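Local coordinates for DUF1460 domain-containing protein (Legionella pneumophila subsp. pneumophila, PDB 2IM9) that is of unknown function but belongs to the N-acetylmuramoyl-L-alanine amidase-like family, and so may cleave amide bonds in bacterial cell-wall peptidoglycan, at residues K152-S157 with Q240-A245; G270-I273 with E278-F281; R128-R133 with P177-H182; I185-L190 with V203-K208. All coordinates share one frame; numbering follows the deposited sequence.

Interaction 1. Residues K152-S157 with Q240-A245; sequences KDITFS and QIPNGA
Ile154 and Pro242 meet tip to tip, the CD1 methyl of Ile154 lying 3.6 Å from CG of the Pro242 ring. This is the tight part of the contact. Ile154 holds CG1 between its backbone N and carbonyl carbon (chi1 65°), from where CD1 extends onto the pyrrolidine; both side chains also touch Val316. In this amidase-like protein the contact joins the end of strand 151-153 to the loop entering strand 246-254, both strands pairing with strand 311-317. Strand 151-153 passes into a short 3-10 turn, whereas Pro242 to Ala245 form a type II beta turn, with Gly244 at the positive phi that this turn needs. The passage from strand into 3-10 turn is braced by bonds within the segment. Asp153 OD1 accepts from Thr155 N at 2.9 Å, making an Asx turn, and from Thr155 OG1 as well. Ile154 O is gripped twice by Ser157, through N and through OG, the latter 2.7 Å away on a carbonyl lone pair. Toward the surface the packing gives way to solvent. Ser157 O and Gln240 OE1 are both acceptors, 3.4 Å apart, and are joined by a water that donates to Ser157 O at 2.8 Å and to Gln240 OE1 at 2.6 Å. NE2 of Gln240 is held by Arg159 O and His236 O, which fixes the amide rotation and presents OE1 to the water.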
loop_
_atom_site.group_PDB
_atom_site.type_symbol
_atom_site.label_atom_id
_atom_site.label_comp_id
_atom_site.label_asym_id
_atom_site.label_seq_id
_atom_site.Cartn_x
_atom_site.Cartn_y
_atom_site.Cartn_z
ATOM N N LYS A 152 -7.877 1.818 -10.674
ATOM C CA LYS A 152 -9.149 1.190 -11.015
ATOM C C LYS A 152 -9.141 -0.237 -10.500
ATOM O O LYS A 152 -8.205 -0.967 -10.769
ATOM C CB LYS A 152 -9.314 1.154 -12.535
ATOM C CG LYS A 152 -10.641 0.554 -13.015
ATOM C CD LYS A 152 -10.822 0.746 -14.530
ATOM C CE LYS A 152 -9.721 0.061 -15.337
ATOM N NZ LYS A 152 -10.074 -0.069 -16.791
ATOM N N ASP A 153 -10.202 -0.631 -9.802
ATOM C CA ASP A 153 -10.340 -1.995 -9.293
ATOM C C ASP A 153 -10.834 -2.847 -10.458
ATOM O O ASP A 153 -11.918 -2.586 -11.020
ATOM C CB ASP A 153 -11.335 -2.006 -8.121
ATOM C CG ASP A 153 -11.395 -3.344 -7.383
ATOM O OD1 ASP A 153 -11.314 -4.399 -8.053
ATOM O OD2 ASP A 153 -11.564 -3.340 -6.138
ATOM N N ILE A 154 -10.039 -3.840 -10.838
ATOM C CA ILE A 154 -10.411 -4.743 -11.927
ATOM C C ILE A 154 -10.685 -6.182 -11.476
ATOM O O ILE A 154 -10.812 -7.083 -12.313
ATOM C CB ILE A 154 -9.371 -4.723 -13.062
ATOM C CG1 ILE A 154 -8.012 -5.263 -12.600
ATOM C CG2 ILE A 154 -9.236 -3.298 -13.620
ATOM C CD1 ILE A 154 -7.219 -5.865 -13.741
ATOM N N THR A 155 -10.811 -6.386 -10.163
ATOM C CA THR A 155 -11.009 -7.725 -9.590
ATOM C C THR A 155 -12.115 -8.519 -10.284
ATOM O O THR A 155 -11.907 -9.683 -10.671
ATOM C CB THR A 155 -11.283 -7.632 -8.075
ATOM O OG1 THR A 155 -10.274 -6.795 -7.470
ATOM C CG2 THR A 155 -11.273 -9.015 -7.425
ATOM N N PHE A 156 -13.278 -7.891 -10.468
ATOM C CA PHE A 156 -14.408 -8.604 -11.092
ATOM C C PHE A 156 -14.186 -8.952 -12.569
ATOM O O PHE A 156 -14.866 -9.840 -13.095
ATOM C CB PHE A 156 -15.723 -7.828 -10.945
ATOM C CG PHE A 156 -16.479 -8.157 -9.691
ATOM C CD1 PHE A 156 -16.278 -7.423 -8.527
ATOM C CD2 PHE A 156 -17.412 -9.204 -9.680
ATOM C CE1 PHE A 156 -16.989 -7.735 -7.360
ATOM C CE2 PHE A 156 -18.129 -9.523 -8.517
ATOM C CZ PHE A 156 -17.920 -8.787 -7.361
ATOM N N SER A 157 -13.278 -8.242 -13.237
ATOM C CA SER A 157 -13.002 -8.490 -14.654
ATOM C C SER A 157 -12.165 -9.754 -14.881
ATOM O O SER A 157 -11.928 -10.159 -16.029
ATOM C CB SER A 157 -12.291 -7.295 -15.283
ATOM O OG SER A 157 -10.911 -7.325 -14.953
ATOM N N GLN A 240 -4.879 -13.530 -16.181
ATOM C CA GLN A 240 -5.570 -12.260 -16.417
ATOM C C GLN A 240 -5.092 -11.122 -15.516
ATOM O O GLN A 240 -5.541 -9.981 -15.655
ATOM C CB GLN A 240 -7.091 -12.416 -16.281
ATOM C CG GLN A 240 -7.710 -13.310 -17.342
ATOM C CD GLN A 240 -9.145 -13.654 -16.998
ATOM O OE1 GLN A 240 -10.019 -12.790 -17.009
ATOM N NE2 GLN A 240 -9.390 -14.915 -16.673
ATOM N N ILE A 241 -4.194 -11.431 -14.591
ATOM C CA ILE A 241 -3.644 -10.401 -13.716
ATOM C C ILE A 241 -2.591 -9.660 -14.551
ATOM O O ILE A 241 -1.631 -10.281 -15.015
ATOM C CB ILE A 241 -3.020 -11.036 -12.459
ATOM C CG1 ILE A 241 -4.090 -11.819 -11.668
ATOM C CG2 ILE A 241 -2.317 -9.969 -11.610
ATOM C CD1 ILE A 241 -3.564 -12.603 -10.461
ATOM N N PRO A 242 -2.776 -8.342 -14.767
ATOM C CA PRO A 242 -1.887 -7.572 -15.652
ATOM C C PRO A 242 -0.537 -7.274 -15.020
ATOM O O PRO A 242 -0.449 -7.075 -13.822
ATOM C CB PRO A 242 -2.633 -6.241 -15.850
ATOM C CG PRO A 242 -3.945 -6.376 -15.212
ATOM C CD PRO A 242 -3.854 -7.510 -14.213
ATOM N N ASN A 243 0.506 -7.214 -15.843
ATOM C CA ASN A 243 1.796 -6.730 -15.379
ATOM C C ASN A 243 1.654 -5.330 -14.778
ATOM O O ASN A 243 0.993 -4.457 -15.365
ATOM C CB ASN A 243 2.803 -6.720 -16.534
ATOM C CG ASN A 243 4.223 -6.480 -16.064
ATOM O OD1 ASN A 243 4.719 -7.165 -15.170
ATOM N ND2 ASN A 243 4.892 -5.501 -16.672
ATOM N N GLY A 244 2.260 -5.132 -13.607
ATOM C CA GLY A 244 2.260 -3.825 -12.940
ATOM C C GLY A 244 1.014 -3.560 -12.117
ATOM O O GLY A 244 0.840 -2.458 -11.593
ATOM N N ALA A 245 0.134 -4.559 -11.991
ATOM C CA ALA A 245 -1.067 -4.368 -11.167
ATOM C C ALA A 245 -0.677 -4.315 -9.678
ATOM O O ALA A 245 0.410 -4.772 -9.285
ATOM C CB ALA A 245 -2.081 -5.477 -11.414
HETATM O O HOH W 1 -9.883 -10.422 -17.973
#

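Interaction 2. Residues G270-I273 with E278-F281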
loop_
_atom_site.group_PDB
_atom_site.type_symbol
_atom_site.label_atom_id
_atom_site.label_comp_id
_atom_site.label_asym_id
_atom_site.label_seq_id
_atom_site.Cartn_x
_atom_site.Cartn_y
_atom_site.Cartn_z
ATOM N N GLY A 270 1.330 -5.435 -2.712
ATOM C CA GLY A 270 2.557 -5.416 -3.520
ATOM C C GLY A 270 2.154 -5.370 -4.980
ATOM O O GLY A 270 0.976 -5.128 -5.294
ATOM N N PHE A 271 3.112 -5.624 -5.872
ATOM C CA PHE A 271 2.866 -5.563 -7.308
ATOM C C PHE A 271 2.890 -6.937 -7.956
ATOM O O PHE A 271 3.617 -7.837 -7.496
ATOM C CB PHE A 271 3.939 -4.716 -8.004
ATOM C CG PHE A 271 3.934 -3.269 -7.599
ATOM C CD1 PHE A 271 2.967 -2.401 -8.084
ATOM C CD2 PHE A 271 4.900 -2.776 -6.726
ATOM C CE1 PHE A 271 2.957 -1.053 -7.712
ATOM C CE2 PHE A 271 4.904 -1.429 -6.347
ATOM C CZ PHE A 271 3.928 -0.563 -6.844
ATOM N N ALA A 272 2.071 -7.087 -8.988
ATOM C CA ALA A 272 2.104 -8.251 -9.872
ATOM C C ALA A 272 3.119 -7.956 -10.952
ATOM O O ALA A 272 2.963 -6.986 -11.687
ATOM C CB ALA A 272 0.721 -8.488 -10.511
ATOM N N ILE A 273 4.144 -8.795 -11.074
ATOM C CA ILE A 273 5.163 -8.571 -12.102
ATOM C C ILE A 273 5.384 -9.871 -12.884
ATOM O O ILE A 273 5.735 -10.881 -12.288
ATOM C CB ILE A 273 6.521 -8.111 -11.482
ATOM C CG1 ILE A 273 6.373 -6.831 -10.636
ATOM C CG2 ILE A 273 7.596 -7.937 -12.594
ATOM C CD1 ILE A 273 6.038 -5.532 -11.436
ATOM N N GLU A 278 6.165 -16.017 -16.078
ATOM C CA GLU A 278 5.810 -16.462 -14.731
ATOM C C GLU A 278 5.402 -15.235 -13.908
ATOM O O GLU A 278 5.975 -14.161 -14.051
ATOM C CB GLU A 278 6.995 -17.179 -14.062
ATOM C CG GLU A 278 6.701 -17.735 -12.645
ATOM C CD GLU A 278 7.820 -18.620 -12.067
ATOM O OE1 GLU A 278 8.929 -18.664 -12.647
ATOM O OE2 GLU A 278 7.585 -19.261 -11.014
ATOM N N LEU A 279 4.411 -15.397 -13.048
ATOM C CA LEU A 279 3.885 -14.245 -12.315
ATOM C C LEU A 279 4.474 -14.172 -10.910
ATOM O O LEU A 279 4.358 -15.126 -10.128
ATOM C CB LEU A 279 2.363 -14.303 -12.265
ATOM C CG LEU A 279 1.607 -13.175 -11.562
ATOM C CD1 LEU A 279 1.964 -11.827 -12.154
ATOM C CD2 LEU A 279 0.107 -13.483 -11.685
ATOM N N PHE A 280 5.062 -13.013 -10.602
ATOM C CA PHE A 280 5.669 -12.744 -9.306
ATOM C C PHE A 280 4.903 -11.698 -8.497
ATOM O O PHE A 280 4.207 -10.839 -9.045
ATOM C CB PHE A 280 7.152 -12.365 -9.466
ATOM C CG PHE A 280 7.991 -13.499 -9.994
ATOM C CD1 PHE A 280 8.620 -14.382 -9.124
ATOM C CD2 PHE A 280 8.076 -13.729 -11.363
ATOM C CE1 PHE A 280 9.366 -15.475 -9.626
ATOM C CE2 PHE A 280 8.811 -14.797 -11.863
ATOM C CZ PHE A 280 9.456 -15.668 -10.987
ATOM N N PHE A 281 5.026 -11.825 -7.194
ATOM C CA PHE A 281 4.484 -10.868 -6.238
ATOM C C PHE A 281 5.702 -10.131 -5.708
ATOM O O PHE A 281 6.547 -10.701 -5.004
ATOM C CB PHE A 281 3.743 -11.631 -5.145
ATOM C CG PHE A 281 3.025 -10.778 -4.150
ATOM C CD1 PHE A 281 2.352 -9.605 -4.532
ATOM C CD2 PHE A 281 2.926 -11.208 -2.829
ATOM C CE1 PHE A 281 1.639 -8.856 -3.595
ATOM C CE2 PHE A 281 2.202 -10.451 -1.885
ATOM C CZ PHE A 281 1.568 -9.280 -2.274
#
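Two phenylalanine rings of segment 278-281 each take a carbonyl oxygen of the neighbouring strand at an edge. The Phe281 ring has Phe271 O near its plane, and it also leans obliquely on Gly270, its CE1 coming within 3.5 Å of Gly270 N; with no side chain on Gly270, the ring can lie against bare backbone. The Phe280 ring has Ile273 O in its plane, at the edge next to CB. These strands are the two arms of the beta hairpin formed by strands 264-275 and 278-285, running antiparallel with their axes 4.7 Å apart. Ile273 and Phe280 form the hydrogen-bonded pair: Ile273 N reaches Phe280 O at 2.9 Å, and Phe280 N returns to Ile273 O at 2.8 Å. Ala272 and Phe281 are the adjoining non-hydrogen-bonded pair.

On the face carrying Ala272 and Phe281, Leu279 adds an apolar touch, its CD1 3.9 Å from CB of Ala272. Its CG lies opposite the backbone N (chi1 -179°), and the further turn at chi2 brings CD1 back across the hairpin. Ile241, of a loop, and Ile247, of strand 246-254, touch side chains on this side, and Phe281 also meets the ring of Tyr299. Helices 53-63 and 95-107 pack on the side of Phe271 and Ile273. Beside the conventional bonds runs a weaker CA-H...O contact, from Phe281 CA to Phe271 O at 3.4 Å with an angle of 140° at the hydrogen.

Interaction 3. Residues R128-R133 with P177-H182; sequences RSYINR and PQWYNH
Tyr130 and Tyr180 slide past each other from opposite directions, their ring planes turned about 80° apart. Tyr180 brings its hydroxyl to the edge of the Tyr130 ring, near that ring's plane, with OH 3.5 Å from CD2 of Tyr130; farther along, CE2 of Tyr180 lies 3.8 Å from CE2 of Tyr130. Ile131 crosses the Tyr180 side chain at about a right angle, placing its CG2 methyl 3.8 Å from Tyr180 OH. Trp179, one residue earlier on helix 176-181, comes from the opposite direction to Tyr130 and sets CH2 4.0 Å from the Tyr130 hydroxyl.

Tyr130 and Ile131 stand at the start of a type I beta turn, Tyr130 to Arg133, in the loop between helices 111-122 and 137-147. The turn is reinforced by an ST motif in which Ser129 OG accepts from Asn132 N. CG of Tyr130 points opposite the backbone N (chi1 -168°), which brings the far end of the ring up to Trp179 and Tyr180. Leu205 of helix 195-209 touches Tyr130, Ile131 and Tyr180, so the contact belongs to a cluster joining a loop to two helices.

The polar ends are provided for separately. Tyr130 OH is hydrogen-bonded to Lys183 NZ, and Lys183 also makes a cation-pi contact with Trp179. A water lying in the plane of the Tyr180 ring is 2.7 Å from Tyr180 OH and donates to Ile131 O at 3.0 Å. Direct contact is thus van der Waals, partly hydroxyl against carbon, while the polar links run through the water and Lys183.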
loop_
_atom_site.group_PDB
_atom_site.type_symbol
_atom_site.label_atom_id
_atom_site.label_comp_id
_atom_site.label_asym_id
_atom_site.label_seq_id
_atom_site.Cartn_x
_atom_site.Cartn_y
_atom_site.Cartn_z
ATOM N N ARG A 128 -1.079 17.378 4.258
ATOM C CA ARG A 128 -0.232 16.586 5.156
ATOM C C ARG A 128 -0.617 16.699 6.626
ATOM O O ARG A 128 -0.513 17.770 7.246
ATOM C CB ARG A 128 1.238 16.986 4.980
ATOM C CG ARG A 128 2.206 16.223 5.903
ATOM C CD ARG A 128 3.555 16.962 6.061
ATOM N NE ARG A 128 4.051 17.485 4.788
ATOM C CZ ARG A 128 4.391 16.739 3.738
ATOM N NH1 ARG A 128 4.831 17.323 2.629
ATOM N NH2 ARG A 128 4.286 15.414 3.788
ATOM N N SER A 129 -1.060 15.578 7.189
ATOM C CA SER A 129 -1.334 15.495 8.627
ATOM C C SER A 129 -1.510 14.040 8.987
ATOM O O SER A 129 -1.846 13.219 8.118
ATOM C CB SER A 129 -2.598 16.294 8.999
ATOM O OG SER A 129 -3.764 15.615 8.549
ATOM N N TYR A 130 -1.281 13.710 10.261
ATOM C CA TYR A 130 -1.511 12.342 10.716
ATOM C C TYR A 130 -2.927 11.853 10.365
ATOM O O TYR A 130 -3.086 10.769 9.805
ATOM C CB TYR A 130 -1.226 12.169 12.214
ATOM C CG TYR A 130 -1.196 10.696 12.589
ATOM C CD1 TYR A 130 -0.002 9.989 12.593
ATOM C CD2 TYR A 130 -2.375 10.003 12.862
ATOM C CE1 TYR A 130 0.031 8.638 12.915
ATOM C CE2 TYR A 130 -2.363 8.633 13.176
ATOM C CZ TYR A 130 -1.158 7.961 13.193
ATOM O OH TYR A 130 -1.123 6.610 13.479
ATOM N N ILE A 131 -3.950 12.650 10.669
ATOM C CA ILE A 131 -5.315 12.155 10.488
ATOM C C ILE A 131 -5.689 12.058 9.020
ATOM O O ILE A 131 -6.564 11.278 8.681
ATOM C CB ILE A 131 -6.385 12.975 11.241
ATOM C CG1 ILE A 131 -6.529 14.367 10.626
ATOM C CG2 ILE A 131 -6.081 13.005 12.747
ATOM C CD1 ILE A 131 -7.791 15.078 11.056
ATOM N N ASN A 132 -5.046 12.862 8.163
ATOM C CA ASN A 132 -5.301 12.802 6.720
ATOM C C ASN A 132 -4.524 11.679 6.027
ATOM O O ASN A 132 -4.780 11.355 4.870
ATOM C CB ASN A 132 -4.963 14.137 6.045
ATOM C CG ASN A 132 -6.039 15.187 6.212
ATOM O OD1 ASN A 132 -7.158 14.901 6.649
ATOM N ND2 ASN A 132 -5.702 16.425 5.861
ATOM N N ARG A 133 -3.541 11.101 6.698
ATOM C CA ARG A 133 -2.796 10.011 6.079
ATOM C C ARG A 133 -3.761 8.888 5.702
ATOM O O ARG A 133 -4.709 8.595 6.430
ATOM C CB ARG A 133 -1.706 9.486 7.018
ATOM C CG ARG A 133 -0.542 8.825 6.231
ATOM C CD ARG A 133 0.340 7.949 7.115
ATOM N NE ARG A 133 1.072 8.707 8.136
ATOM C CZ ARG A 133 1.776 8.152 9.123
ATOM N NH1 ARG A 133 1.855 6.816 9.214
ATOM N NH2 ARG A 133 2.407 8.922 10.017
ATOM N N PRO A 177 -12.708 6.191 15.269
ATOM C CA PRO A 177 -12.565 6.612 16.673
ATOM C C PRO A 177 -12.104 5.503 17.616
ATOM O O PRO A 177 -11.287 5.759 18.508
ATOM C CB PRO A 177 -13.967 7.126 17.036
ATOM C CG PRO A 177 -14.533 7.579 15.717
ATOM C CD PRO A 177 -14.056 6.493 14.754
ATOM N N GLN A 178 -12.577 4.272 17.419
ATOM C CA GLN A 178 -12.110 3.183 18.279
ATOM C C GLN A 178 -10.646 2.798 17.985
ATOM O O GLN A 178 -9.867 2.434 18.890
ATOM C CB GLN A 178 -13.033 1.963 18.165
ATOM C CG GLN A 178 -12.805 0.959 19.294
ATOM C CD GLN A 178 -13.076 1.571 20.673
ATOM O OE1 GLN A 178 -12.148 1.921 21.385
ATOM N NE2 GLN A 178 -14.339 1.737 21.018
ATOM N N TRP A 179 -10.246 2.898 16.721
ATOM C CA TRP A 179 -8.856 2.644 16.367
ATOM C C TRP A 179 -7.965 3.690 17.063
ATOM O O TRP A 179 -6.926 3.342 17.645
ATOM C CB TRP A 179 -8.711 2.713 14.850
ATOM C CG TRP A 179 -7.324 2.478 14.308
ATOM C CD1 TRP A 179 -6.624 1.297 14.297
ATOM C CD2 TRP A 179 -6.510 3.437 13.620
ATOM N NE1 TRP A 179 -5.406 1.475 13.664
ATOM C CE2 TRP A 179 -5.308 2.781 13.246
ATOM C CE3 TRP A 179 -6.675 4.790 13.295
ATOM C CZ2 TRP A 179 -4.267 3.439 12.552
ATOM C CZ3 TRP A 179 -5.633 5.454 12.605
ATOM C CH2 TRP A 179 -4.445 4.770 12.249
ATOM N N TYR A 180 -8.384 4.955 17.037
ATOM C CA TYR A 180 -7.603 5.993 17.722
ATOM C C TYR A 180 -7.537 5.716 19.208
ATOM O O TYR A 180 -6.458 5.796 19.796
ATOM C CB TYR A 180 -8.114 7.414 17.434
ATOM C CG TYR A 180 -7.536 7.934 16.155
ATOM C CD1 TYR A 180 -8.163 7.680 14.935
ATOM C CD2 TYR A 180 -6.311 8.630 16.145
ATOM C CE1 TYR A 180 -7.617 8.144 13.743
ATOM C CE2 TYR A 180 -5.746 9.081 14.957
ATOM C CZ TYR A 180 -6.393 8.821 13.765
ATOM O OH TYR A 180 -5.831 9.248 12.598
ATOM N N ASN A 181 -8.668 5.317 19.786
ATOM C CA ASN A 181 -8.762 5.099 21.227
ATOM C C ASN A 181 -7.795 4.031 21.707
ATOM O O ASN A 181 -7.262 4.116 22.814
ATOM C CB ASN A 181 -10.196 4.758 21.630
ATOM C CG ASN A 181 -10.360 4.632 23.122
ATOM O OD1 ASN A 181 -10.040 5.555 23.897
ATOM N ND2 ASN A 181 -10.849 3.487 23.545
ATOM N N HIS A 182 -7.562 3.035 20.855
ATOM C CA HIS A 182 -6.629 1.930 21.155
ATOM C C HIS A 182 -5.131 2.266 21.045
ATOM O O HIS A 182 -4.277 1.444 21.386
ATOM C CB HIS A 182 -6.930 0.740 20.245
ATOM C CG HIS A 182 -7.888 -0.245 20.843
ATOM N ND1 HIS A 182 -9.242 -0.006 20.942
ATOM C CD2 HIS A 182 -7.681 -1.466 21.388
ATOM C CE1 HIS A 182 -9.834 -1.059 21.486
ATOM N NE2 HIS A 182 -8.907 -1.957 21.769
HETATM O O HOH W 2 -7.281 8.938 10.335
#

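Interaction 4. Residues I185-L190 with V203-K208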
loop_
_atom_site.group_PDB
_atom_site.type_symbol
_atom_site.label_atom_id
_atom_site.label_comp_id
_atom_site.label_asym_id
_atom_site.label_seq_id
_atom_site.Cartn_x
_atom_site.Cartn_y
_atom_site.Cartn_z
ATOM N N ILE A 185 1.533 5.288 23.155
ATOM C CA ILE A 185 2.578 6.279 22.852
ATOM C C ILE A 185 3.469 5.889 21.669
ATOM O O ILE A 185 4.148 6.758 21.095
ATOM C CB ILE A 185 3.421 6.642 24.097
ATOM C CG1 ILE A 185 4.125 5.413 24.672
ATOM C CG2 ILE A 185 2.542 7.338 25.143
ATOM C CD1 ILE A 185 5.208 5.782 25.662
ATOM N N ASP A 186 3.454 4.609 21.283
ATOM C CA ASP A 186 4.242 4.128 20.127
ATOM C C ASP A 186 3.820 4.802 18.818
ATOM O O ASP A 186 4.584 4.862 17.862
ATOM C CB ASP A 186 4.112 2.611 19.964
ATOM C CG ASP A 186 5.012 1.840 20.914
ATOM O OD1 ASP A 186 5.691 2.463 21.768
ATOM O OD2 ASP A 186 5.007 0.596 20.796
ATOM N N THR A 187 2.604 5.309 18.782
ATOM C CA THR A 187 2.152 6.088 17.632
ATOM C C THR A 187 2.914 7.400 17.481
ATOM O O THR A 187 3.091 7.891 16.366
ATOM C CB THR A 187 0.641 6.376 17.730
ATOM O OG1 THR A 187 -0.059 5.170 17.425
ATOM C CG2 THR A 187 0.209 7.447 16.739
ATOM N N ILE A 188 3.339 7.966 18.607
ATOM C CA ILE A 188 3.988 9.269 18.602
ATOM C C ILE A 188 5.487 9.074 18.490
ATOM O O ILE A 188 6.143 8.658 19.458
ATOM C CB ILE A 188 3.662 10.080 19.889
ATOM C CG1 ILE A 188 2.151 10.127 20.128
ATOM C CG2 ILE A 188 4.310 11.499 19.821
ATOM C CD1 ILE A 188 1.360 10.902 19.068
ATOM N N ARG A 189 6.017 9.399 17.315
ATOM C CA ARG A 189 7.423 9.150 17.007
ATOM C C ARG A 189 8.169 10.477 16.881
ATOM O O ARG A 189 8.051 11.174 15.877
ATOM C CB ARG A 189 7.560 8.285 15.745
ATOM C CG ARG A 189 6.918 6.899 15.911
ATOM C CD ARG A 189 7.311 5.950 14.815
ATOM N NE ARG A 189 6.802 6.370 13.506
ATOM C CZ ARG A 189 6.905 5.634 12.408
ATOM N NH1 ARG A 189 7.480 4.442 12.467
ATOM N NH2 ARG A 189 6.414 6.082 11.255
ATOM N N LEU A 190 8.902 10.834 17.936
ATOM C CA LEU A 190 9.589 12.116 17.999
ATOM C C LEU A 190 11.086 11.880 17.891
ATOM O O LEU A 190 11.593 10.894 18.409
ATOM C CB LEU A 190 9.241 12.833 19.305
ATOM C CG LEU A 190 7.751 13.067 19.586
ATOM C CD1 LEU A 190 7.546 13.734 20.958
ATOM C CD2 LEU A 190 7.067 13.857 18.464
ATOM N N VAL A 203 -2.902 12.311 23.679
ATOM C CA VAL A 203 -4.240 12.777 24.097
ATOM C C VAL A 203 -4.815 13.742 23.071
ATOM O O VAL A 203 -6.002 13.688 22.736
ATOM C CB VAL A 203 -4.206 13.474 25.514
ATOM C CG1 VAL A 203 -5.559 14.114 25.830
ATOM C CG2 VAL A 203 -3.772 12.484 26.575
ATOM N N GLU A 204 -3.958 14.619 22.564
ATOM C CA GLU A 204 -4.364 15.598 21.559
ATOM C C GLU A 204 -4.831 14.918 20.269
ATOM O O GLU A 204 -5.892 15.254 19.697
ATOM C CB GLU A 204 -3.183 16.503 21.280
ATOM C CG GLU A 204 -3.422 17.606 20.291
ATOM C CD GLU A 204 -2.127 18.357 20.077
ATOM O OE1 GLU A 204 -1.794 19.219 20.919
ATOM O OE2 GLU A 204 -1.415 18.047 19.095
ATOM N N LEU A 205 -4.035 13.952 19.824
ATOM C CA LEU A 205 -4.348 13.183 18.634
ATOM C C LEU A 205 -5.637 12.373 18.822
ATOM O O LEU A 205 -6.480 12.305 17.916
ATOM C CB LEU A 205 -3.186 12.236 18.301
ATOM C CG LEU A 205 -3.367 11.423 17.009
ATOM C CD1 LEU A 205 -3.550 12.326 15.770
ATOM C CD2 LEU A 205 -2.234 10.402 16.860
ATOM N N LYS A 206 -5.802 11.757 19.995
ATOM C CA LYS A 206 -7.019 10.966 20.237
ATOM C C LYS A 206 -8.273 11.829 20.268
ATOM O O LYS A 206 -9.371 11.387 19.857
ATOM C CB LYS A 206 -6.893 10.192 21.538
ATOM C CG LYS A 206 -5.961 9.004 21.413
ATOM C CD LYS A 206 -5.923 8.251 22.723
ATOM C CE LYS A 206 -5.081 6.998 22.580
ATOM N NZ LYS A 206 -5.177 6.192 23.815
ATOM N N ALA A 207 -8.115 13.059 20.754
ATOM C CA ALA A 207 -9.237 13.995 20.803
ATOM C C ALA A 207 -9.725 14.285 19.391
ATOM O O ALA A 207 -10.940 14.358 19.154
ATOM C CB ALA A 207 -8.868 15.279 21.552
ATOM N N LYS A 208 -8.799 14.407 18.443
ATOM C CA LYS A 208 -9.190 14.585 17.056
ATOM C C LYS A 208 -9.778 13.291 16.480
ATOM O O LYS A 208 -10.819 13.317 15.818
ATOM C CB LYS A 208 -8.016 15.052 16.200
ATOM C CG LYS A 208 -8.440 15.462 14.807
ATOM C CD LYS A 208 -9.293 16.739 14.809
ATOM C CE LYS A 208 -9.522 17.255 13.390
ATOM N NZ LYS A 208 -8.254 17.839 12.807
#
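Where a 3-10 turn at Ile185-Thr187 passes helix 195-209, the backbones stay well apart, the nearest CA atoms being those of Ile188 and Leu205 at 9.2 Å. The gap is bridged by side chains alone. Leu205 points from the helix toward the turn and offers its CD2 methyl to two partners. One is CG2 of Thr187, 3.8 Å from CD2 of Leu205, the two side chains crossing at about a right angle. The other is CD1 of Ile188, a looser touch at 4.2 Å from the same CD2.

Torsions select these groups. Thr187 keeps OG1 beside its backbone N (chi1 -74°) and CG2 opposite that N, which places the methyl and not the hydroxyl at Leu205. In Leu205, CG stands opposite the backbone N (chi1 -177°), and this puts CD2 against CG2 of Thr187. The 3-10 turn itself is closed by Ile188 N bonding to Ile185 O at 2.9 Å.

The surroundings are largely apolar at the centre and charged at the margins. Tyr82 touches both Ile188 and Leu205, and Leu202 of the same helix touches Ile188. Glu204 forms a salt bridge with Arg81, and Arg189 forms another with Asp83, tying both segments to the loop at residues 81-83.

Although a coiled coil is predicted for residues 188-215, the partner of Leu205 in this contact is a loop and not a second helix. The arrangement is that of a helix packed against the connection that precedes it, with Leu205 buried on the facing side.

In the fold
The four contacts form two groups on opposite sides of the chain's centre. Interactions 1 and 2 have centres 12 Å apart and share the sheet: the turn at 242-245 is tied to the hairpin by Gly244 N to Ala272 O at 2.8 Å and by Ala272 N to Ala245 O at 2.9 Å. Interactions 3 and 4, with centres 9 Å apart, adjoin around helices 176-181 and 195-209; Lys206 NZ lies 3.1 Å from Asn181 O, a probable hydrogen bond. The groups do not touch: interactions 2 and 3 remain about 17 Å apart at their nearest atoms. Along the chain, interactions 1 and 3 alternate their segments, whereas interaction 4 is nested within interaction 1's loop.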